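Local atomic coordinates of histidine triad (HIT) protein (Marinobacter aquaeolei, PDB entry 3OHE), a protein that probably acts as a hydrolase of the histidine triad (HIT) family, whose members typically cleave nucleotide phosphate bonds, and binds calcium in the crystal. Residues 69-81 against 90-102. Numbering follows the deposited sequence. Where two conformers were deposited one is given.
Sequences MMELFGGDKMNVA and LHLHHIVRYQGDP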
HETATM    1  N   MSE A  69      -3.888  10.192 -11.598  1.00  6.99           N
HETATM    2  CA  MSE A  69      -4.206   9.003 -12.384  1.00  6.51           C
HETATM    3  C   MSE A  69      -5.686   8.688 -12.366  1.00  6.82           C
HETATM    4  O   MSE A  69      -6.254   8.253 -13.369  1.00  7.19           O
HETATM    5  CB  MSE A  69      -3.433   7.803 -11.847  1.00  6.82           C
HETATM    6  CG  MSE A  69      -1.967   7.782 -12.127  1.00  6.98           C
HETATM    7 SE   MSE A  69      -1.060   6.213 -11.467  0.75  7.71          SE
HETATM    8  CE  MSE A  69      -1.704   4.883 -12.744  1.00 11.11           C
HETATM    9  N   MSE A  70      -6.335   8.912 -11.220  1.00  6.53           N
HETATM   10  CA  MSE A  70      -7.757   8.644 -11.151  1.00  6.33           C
HETATM   11  C   MSE A  70      -8.530   9.446 -12.180  1.00  7.62           C
HETATM   12  O   MSE A  70      -9.426   8.897 -12.864  1.00  8.52           O
HETATM   13  CB  MSE A  70      -8.266   8.900  -9.750  1.00  7.78           C
HETATM   14  CG  MSE A  70      -7.972   7.808  -8.800  1.00 10.15           C
HETATM   15 SE   MSE A  70      -9.148   6.242  -9.127  0.75 12.45          SE
HETATM   16  CE  MSE A  70     -10.823   7.007  -8.439  1.00 15.89           C
ATOM     17  N   GLU A  71      -8.199  10.738 -12.315  1.00  7.17           N
ATOM     18  CA  GLU A  71      -8.903  11.569 -13.297  1.00  7.09           C
ATOM     19  C   GLU A  71      -8.456  11.220 -14.729  1.00  7.19           C
ATOM     20  O   GLU A  71      -9.280  11.120 -15.642  1.00  8.35           O
ATOM     21  CB  GLU A  71      -8.752  13.042 -12.968  1.00  7.31           C
ATOM     22  CG  GLU A  71      -9.681  13.919 -13.813  1.00  9.65           C
ATOM     23  CD  GLU A  71     -11.157  13.921 -13.433  1.00  9.50           C
ATOM     24  OE1 GLU A  71     -11.555  13.323 -12.393  1.00  9.05           O
ATOM     25  OE2 GLU A  71     -11.943  14.563 -14.178  1.00  9.63           O
ATOM     26  N   LEU A  72      -7.162  11.053 -14.940  1.00  6.46           N
ATOM     27  CA  LEU A  72      -6.608  10.839 -16.261  1.00  7.17           C
ATOM     28  C   LEU A  72      -7.132   9.549 -16.902  1.00  7.81           C
ATOM     29  O   LEU A  72      -7.332   9.480 -18.122  1.00  8.96           O
ATOM     30  CB  LEU A  72      -5.091  10.775 -16.174  1.00  8.35           C
ATOM     31  CG  LEU A  72      -4.297  10.787 -17.451  1.00 10.50           C
ATOM     32  CD1 LEU A  72      -4.498  12.131 -18.166  1.00 12.53           C
ATOM     33  CD2 LEU A  72      -2.800  10.577 -17.152  1.00 12.54           C
ATOM     34  N   PHE A  73      -7.314   8.526 -16.070  1.00  7.41           N
ATOM     35  CA  PHE A  73      -7.746   7.224 -16.556  1.00  8.09           C
ATOM     36  C   PHE A  73      -9.221   6.939 -16.188  1.00  8.32           C
ATOM     37  O   PHE A  73      -9.703   5.847 -16.409  1.00  9.09           O
ATOM     38  CB  PHE A  73      -6.815   6.124 -15.984  1.00  8.34           C
ATOM     39  CG  PHE A  73      -5.406   6.200 -16.492  1.00  8.94           C
ATOM     40  CD1 PHE A  73      -5.130   5.858 -17.797  1.00 12.21           C
ATOM     41  CD2 PHE A  73      -4.375   6.635 -15.694  1.00  8.85           C
ATOM     42  CE1 PHE A  73      -3.838   5.933 -18.294  1.00 13.51           C
ATOM     43  CE2 PHE A  73      -3.096   6.728 -16.190  1.00  9.14           C
ATOM     44  CZ  PHE A  73      -2.819   6.382 -17.457  1.00 12.92           C
ATOM     45  N   GLY A  74      -9.929   7.914 -15.629  1.00  8.76           N
ATOM     46  CA  GLY A  74     -11.339   7.766 -15.249  1.00  8.50           C
ATOM     47  C   GLY A  74     -11.605   6.549 -14.392  1.00  8.16           C
ATOM     48  O   GLY A  74     -12.519   5.766 -14.665  1.00  8.72           O
ATOM     49  N   GLY A  75     -10.798   6.393 -13.351  1.00  7.24           N
ATOM     50  CA  GLY A  75     -10.855   5.183 -12.542  1.00  7.79           C
ATOM     51  C   GLY A  75     -11.994   5.134 -11.555  1.00  7.71           C
ATOM     52  O   GLY A  75     -12.597   6.161 -11.205  1.00  8.79           O
ATOM     53  N   ASP A  76     -12.299   3.925 -11.088  1.00  7.48           N
ATOM     54  CA  ASP A  76     -13.258   3.747 -10.020  1.00  7.60           C
ATOM     55  C   ASP A  76     -12.640   3.741  -8.619  1.00  7.42           C
ATOM     56  O   ASP A  76     -13.263   4.220  -7.662  1.00  9.09           O
ATOM     57  CB  ASP A  76     -14.088   2.476 -10.200  1.00  8.22           C
ATOM     58  CG  ASP A  76     -15.000   2.522 -11.417  1.00  9.28           C
ATOM     59  OD1 ASP A  76     -15.458   3.631 -11.788  1.00  9.69           O
ATOM     60  OD2 ASP A  76     -15.243   1.455 -12.040  1.00 11.49           O
ATOM     61  N   LYS A  77     -11.434   3.194  -8.464  1.00  6.83           N
ATOM     62  CA  LYS A  77     -10.777   3.044  -7.175  1.00  7.16           C
ATOM     63  C   LYS A  77      -9.276   2.925  -7.429  1.00  6.67           C
ATOM     64  O   LYS A  77      -8.876   2.311  -8.378  1.00  7.52           O
ATOM     65  CB  LYS A  77     -11.285   1.793  -6.466  1.00  8.25           C
ATOM     66  CG  LYS A  77     -10.836   1.628  -5.032  1.00  7.70           C
ATOM     67  CD  LYS A  77     -11.420   2.692  -4.087  1.00  9.05           C
ATOM     68  CE  LYS A  77     -10.803   2.668  -2.654  1.00 10.92           C
ATOM     69  NZ  LYS A  77      -9.301   2.826  -2.693  1.00 12.92           N
HETATM   70  N   MSE A  78      -8.479   3.523  -6.538  0.70  6.35           N
HETATM   71  CA  MSE A  78      -7.043   3.273  -6.556  0.70  7.30           C
HETATM   72  C   MSE A  78      -6.648   2.140  -5.667  0.70  6.78           C
HETATM   73  O   MSE A  78      -7.269   1.896  -4.633  0.70  8.06           O
HETATM   74  CB  MSE A  78      -6.250   4.509  -6.102  0.70  9.44           C
HETATM   75  CG  MSE A  78      -6.342   5.657  -7.058  0.70  8.52           C
HETATM   76 SE   MSE A  78      -5.639   5.302  -8.851  0.52 11.13          SE
HETATM   77  CE  MSE A  78      -3.812   4.879  -8.586  0.70 11.84           C
ATOM     78  N   ASN A  79      -5.593   1.448  -6.077  1.00  6.96           N
ATOM     79  CA  ASN A  79      -4.908   0.486  -5.194  1.00  6.96           C
ATOM     80  C   ASN A  79      -3.434   0.925  -5.110  1.00  7.35           C
ATOM     81  O   ASN A  79      -2.781   1.098  -6.146  1.00  9.17           O
ATOM     82  CB  ASN A  79      -4.988  -0.926  -5.731  1.00  7.38           C
ATOM     83  CG  ASN A  79      -6.374  -1.582  -5.689  1.00  7.87           C
ATOM     84  OD1 ASN A  79      -6.457  -2.737  -6.151  1.00  8.52           O
ATOM     85  ND2 ASN A  79      -7.403  -0.940  -5.152  1.00  8.05           N
ATOM     86  N   VAL A  80      -2.946   1.142  -3.891  1.00  6.28           N
ATOM     87  CA  VAL A  80      -1.595   1.599  -3.644  1.00  6.51           C
ATOM     88  C   VAL A  80      -0.961   0.616  -2.678  1.00  6.08           C
ATOM     89  O   VAL A  80      -1.569   0.229  -1.674  1.00  7.05           O
ATOM     90  CB  VAL A  80      -1.573   3.038  -3.086  1.00  7.22           C
ATOM     91  CG1 VAL A  80      -0.123   3.525  -2.844  1.00 10.21           C
ATOM     92  CG2 VAL A  80      -2.243   4.011  -4.083  1.00 10.61           C
ATOM     93  N   ALA A  81       0.264   0.165  -2.980  1.00  6.20           N
ATOM     94  CA  ALA A  81       0.876  -0.906  -2.180  1.00  6.46           C
ATOM     95  C   ALA A  81       2.381  -0.901  -2.251  1.00  5.88           C
ATOM     96  O   ALA A  81       2.957  -0.643  -3.306  1.00  6.63           O
ATOM     97  CB  ALA A  81       0.363  -2.316  -2.604  1.00  7.86           C
ATOM     98  N   LEU A  90      12.687  -0.849  -2.388  1.00  6.11           N
ATOM     99  CA  LEU A  90      11.395  -0.219  -2.136  1.00  6.51           C
ATOM    100  C   LEU A  90      10.818   0.359  -3.441  1.00  6.55           C
ATOM    101  O   LEU A  90      11.462   1.161  -4.119  1.00  6.73           O
ATOM    102  CB  LEU A  90      11.538   0.912  -1.131  1.00  7.27           C
ATOM    103  CG  LEU A  90      10.299   1.802  -0.887  1.00  6.78           C
ATOM    104  CD1 LEU A  90       9.130   0.983  -0.354  1.00  8.23           C
ATOM    105  CD2 LEU A  90      10.667   2.953   0.023  1.00  8.77           C
ATOM    106  N   HIS A  91       9.558  -0.021  -3.728  1.00  6.02           N
ATOM    107  CA  HIS A  91       8.847   0.528  -4.855  1.00  6.37           C
ATOM    108  C   HIS A  91       7.365   0.536  -4.509  1.00  6.82           C
ATOM    109  O   HIS A  91       6.868  -0.383  -3.870  1.00  8.27           O
ATOM    110  CB  HIS A  91       9.189  -0.220  -6.147  1.00  8.22           C
ATOM    111  CG  HIS A  91       8.843  -1.674  -6.145  1.00  8.00           C
ATOM    112  ND1 HIS A  91       9.607  -2.614  -5.499  1.00  7.61           N
ATOM    113  CD2 HIS A  91       7.876  -2.370  -6.799  1.00  8.30           C
ATOM    114  CE1 HIS A  91       9.104  -3.823  -5.732  1.00  7.99           C
ATOM    115  NE2 HIS A  91       8.038  -3.700  -6.502  1.00  8.93           N
ATOM    116  N   LEU A  92       6.675   1.574  -4.970  0.60  5.40           N
ATOM    117  CA  LEU A  92       5.301   1.804  -4.561  0.60  5.20           C
ATOM    118  C   LEU A  92       4.393   1.681  -5.781  0.60  5.53           C
ATOM    119  O   LEU A  92       4.509   2.467  -6.729  0.60  6.63           O
ATOM    120  CB  LEU A  92       5.230   3.188  -3.879  0.60  8.39           C
ATOM    121  CG  LEU A  92       3.957   3.609  -3.177  0.60  7.46           C
ATOM    122  CD1 LEU A  92       3.666   2.613  -2.014  0.60  7.50           C
ATOM    123  CD2 LEU A  92       4.031   5.053  -2.634  0.60  7.04           C
ATOM    124  N   HIS A  93       3.512   0.686  -5.756  1.00  6.14           N
ATOM    125  CA  HIS A  93       2.536   0.414  -6.827  1.00  6.47           C
ATOM    126  C   HIS A  93       1.352   1.342  -6.748  1.00  6.23           C
ATOM    127  O   HIS A  93       0.819   1.554  -5.670  1.00  6.84           O
ATOM    128  CB  HIS A  93       1.999  -1.016  -6.691  1.00  6.86           C
ATOM    129  CG  HIS A  93       3.030  -2.082  -6.788  1.00  6.89           C
ATOM    130  ND1 HIS A  93       3.533  -2.499  -7.994  1.00  9.56           N
ATOM    131  CD2 HIS A  93       3.590  -2.849  -5.832  1.00  7.77           C
ATOM    132  CE1 HIS A  93       4.395  -3.470  -7.765  1.00  9.83           C
ATOM    133  NE2 HIS A  93       4.451  -3.699  -6.465  1.00  8.79           N
ATOM    134  N   HIS A  94       0.930   1.859  -7.906  1.00  5.55           N
ATOM    135  CA  HIS A  94      -0.277   2.681  -8.050  1.00  6.43           C
ATOM    136  C   HIS A  94      -1.081   2.118  -9.221  1.00  5.75           C
ATOM    137  O   HIS A  94      -0.639   2.219 -10.368  1.00  7.42           O
ATOM    138  CB  HIS A  94       0.078   4.148  -8.326  1.00  6.57           C
ATOM    139  CG  HIS A  94       0.958   4.768  -7.299  1.00  6.24           C
ATOM    140  ND1 HIS A  94       2.300   4.492  -7.201  1.00  6.97           N
ATOM    141  CD2 HIS A  94       0.675   5.620  -6.299  1.00  7.66           C
ATOM    142  CE1 HIS A  94       2.794   5.161  -6.170  1.00  8.24           C
ATOM    143  NE2 HIS A  94       1.834   5.860  -5.606  1.00  8.02           N
ATOM    144  N   ILE A  95      -2.207   1.488  -8.898  1.00  6.07           N
ATOM    145  CA  ILE A  95      -2.976   0.739  -9.909  1.00  5.67           C
ATOM    146  C   ILE A  95      -4.399   1.295  -9.957  1.00  5.86           C
ATOM    147  O   ILE A  95      -5.081   1.349  -8.931  1.00  7.09           O
ATOM    148  CB  ILE A  95      -3.006  -0.755  -9.600  1.00  7.28           C
ATOM    149  CG1 ILE A  95      -1.583  -1.292  -9.321  1.00  8.83           C
ATOM    150  CG2 ILE A  95      -3.663  -1.518 -10.768  1.00  8.45           C
ATOM    151  CD1 ILE A  95      -1.530  -2.694  -8.775  1.00 13.38           C
ATOM    152  N   VAL A  96      -4.810   1.775 -11.123  1.00  5.31           N
ATOM    153  CA  VAL A  96      -6.195   2.203 -11.330  1.00  5.93           C
ATOM    154  C   VAL A  96      -7.079   0.990 -11.544  1.00  5.88           C
ATOM    155  O   VAL A  96      -6.779   0.141 -12.377  1.00  7.64           O
ATOM    156  CB  VAL A  96      -6.309   3.177 -12.532  1.00  6.93           C
ATOM    157  CG1 VAL A  96      -7.780   3.566 -12.745  1.00  8.72           C
ATOM    158  CG2 VAL A  96      -5.453   4.388 -12.342  1.00  8.92           C
ATOM    159  N   ARG A  97      -8.156   0.920 -10.764  1.00  6.10           N
ATOM    160  CA  ARG A  97      -9.103  -0.189 -10.862  1.00  6.03           C
ATOM    161  C   ARG A  97     -10.461   0.285 -11.371  1.00  6.90           C
ATOM    162  O   ARG A  97     -10.850   1.450 -11.156  1.00  7.00           O
ATOM    163  CB  ARG A  97      -9.308  -0.848  -9.480  1.00  6.90           C
ATOM    164  CG  ARG A  97      -8.042  -1.322  -8.827  1.00  7.33           C
ATOM    165  CD  ARG A  97      -7.286  -2.357  -9.638  1.00  7.01           C
ATOM    166  NE  ARG A  97      -8.123  -3.514  -9.960  1.00  7.01           N
ATOM    167  CZ  ARG A  97      -8.292  -4.563  -9.174  1.00  8.91           C
ATOM    168  NH1 ARG A  97      -7.697  -4.645  -8.013  1.00  9.44           N
ATOM    169  NH2 ARG A  97      -9.096  -5.548  -9.556  1.00 10.16           N
ATOM    170  N   TYR A  98     -11.168  -0.643 -12.013  1.00  7.02           N
ATOM    171  CA  TYR A  98     -12.494  -0.399 -12.540  1.00  7.60           C
ATOM    172  C   TYR A  98     -13.381  -1.558 -12.112  1.00  7.57           C
ATOM    173  O   TYR A  98     -12.947  -2.695 -12.130  1.00  8.13           O
ATOM    174  CB  TYR A  98     -12.498  -0.321 -14.067  1.00  7.60           C
ATOM    175  CG  TYR A  98     -11.523   0.671 -14.654  1.00  8.10           C
ATOM    176  CD1 TYR A  98     -11.891   1.976 -14.885  1.00  8.68           C
ATOM    177  CD2 TYR A  98     -10.255   0.286 -15.013  1.00 10.05           C
ATOM    178  CE1 TYR A  98     -10.983   2.878 -15.433  1.00  7.95           C
ATOM    179  CE2 TYR A  98      -9.369   1.144 -15.553  1.00 11.45           C
ATOM    180  CZ  TYR A  98      -9.735   2.446 -15.798  1.00  8.45           C
ATOM    181  OH  TYR A  98      -8.811   3.303 -16.354  1.00 10.30           O
ATOM    182  N   GLN A  99     -14.657  -1.276 -11.860  0.50  8.29           N
ATOM    183  CA  GLN A  99     -15.619  -2.357 -11.601  0.50  9.05           C
ATOM    184  C   GLN A  99     -15.678  -3.336 -12.787  0.50  9.34           C
ATOM    185  O   GLN A  99     -16.011  -4.515 -12.604  0.50 10.35           O
ATOM    186  CB  GLN A  99     -16.991  -1.765 -11.309  0.50  9.51           C
ATOM    187  CG  GLN A  99     -17.074  -0.831 -10.112  0.50  9.68           C
ATOM    188  CD  GLN A  99     -18.520  -0.391  -9.898  0.50 12.16           C
ATOM    189  OE1 GLN A  99     -19.408  -1.219  -9.668  0.50 14.43           O
ATOM    190  NE2 GLN A  99     -18.769   0.903 -10.032  0.50 14.25           N
ATOM    191  N   GLY A 100     -15.322  -2.886 -13.986  0.50 10.86           N
ATOM    192  CA  GLY A 100     -15.325  -3.777 -15.150  0.50 11.13           C
ATOM    193  C   GLY A 100     -14.014  -4.494 -15.434  0.50 10.75           C
ATOM    194  O   GLY A 100     -13.932  -5.298 -16.373  0.50 12.27           O
ATOM    195  N   ASP A 101     -12.987  -4.256 -14.626  0.50  9.69           N
ATOM    196  CA  ASP A 101     -11.667  -4.868 -14.893  0.50  9.03           C
ATOM    197  C   ASP A 101     -11.625  -6.372 -14.588  0.50  8.56           C
ATOM    198  O   ASP A 101     -12.496  -6.908 -13.899  0.50 10.18           O
ATOM    199  CB  ASP A 101     -10.470  -4.079 -14.279  0.50 10.23           C
ATOM    200  CG  ASP A 101     -10.280  -4.259 -12.769  0.50 10.86           C
ATOM    201  OD1 ASP A 101     -10.441  -5.376 -12.243  0.50 13.78           O
ATOM    202  OD2 ASP A 101      -9.896  -3.261 -12.100  0.50 11.15           O
ATOM    203  N   PRO A 102     -10.637  -7.084 -15.155  0.50  9.34           N
ATOM    204  CA  PRO A 102     -10.595  -8.550 -15.105  0.50  9.82           C
ATOM    205  C   PRO A 102     -10.362  -9.167 -13.728  0.50  9.59           C
ATOM    206  O   PRO A 102     -10.574 -10.383 -13.565  0.50 13.59           O
ATOM    207  CB  PRO A 102      -9.416  -8.891 -16.013  0.50 10.43           C
ATOM    208  CG  PRO A 102      -9.289  -7.734 -16.929  0.50  9.70           C
ATOM    209  CD  PRO A 102      -9.571  -6.566 -16.017  0.50  7.73           C
TER
HETATM  210  O   HOH W   1     -17.700   3.456 -10.316  1.00 19.27           O
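V96 drives its two methyls into the angle between strand 77-81 and the end of the helix before it. V96 CG2 meets M78 SE at 3.6 Å and CE of M69, two flexible selenomethionine chains that mould themselves to the branched valine, while V96 CG1 presses on G75 CA at 3.5 Å, tighter than usual and too close for any side chain there. G74, at positive phi, closes the helix in a Schellman motif; just before it, F73 O accepts from Y98 OH (2.7 Å), the carbonyl at the ring's edge. The strands pair antiparallel, and D76 and K77 both facing R97 make a classic beta bulge, R97 O accepting from both amides.

On the other face, R97, bent at chi2 and chi3 (-60° and -56°), curls over N79, its NH1 donating to OD1 at 2.9 Å with the amide and guanidinium planes nearly perpendicular (87°). Its NE and NH2 grip D101 side-on. With the guanidinium gone, as in an alanine here, D101 would probably lose its charged partner and N79 OD1 this donor.

The solvent side is looser: D76 OD2 takes the Q99 amide N-H at 2.8 Å through its anti lone pair, and a water links OD1, weakly, to Q99 NE2.

The HIT fold's antiparallel sheet places strand 92-97 between strands 34-39 and 77-82, with H93 on it and H91 just before, probably two of the family motif's alternating histidines; helix 52-72 packs over H94 and V80, and V80 and A81 pair with a strand of the second subunit, continuing the sheet across the dimer.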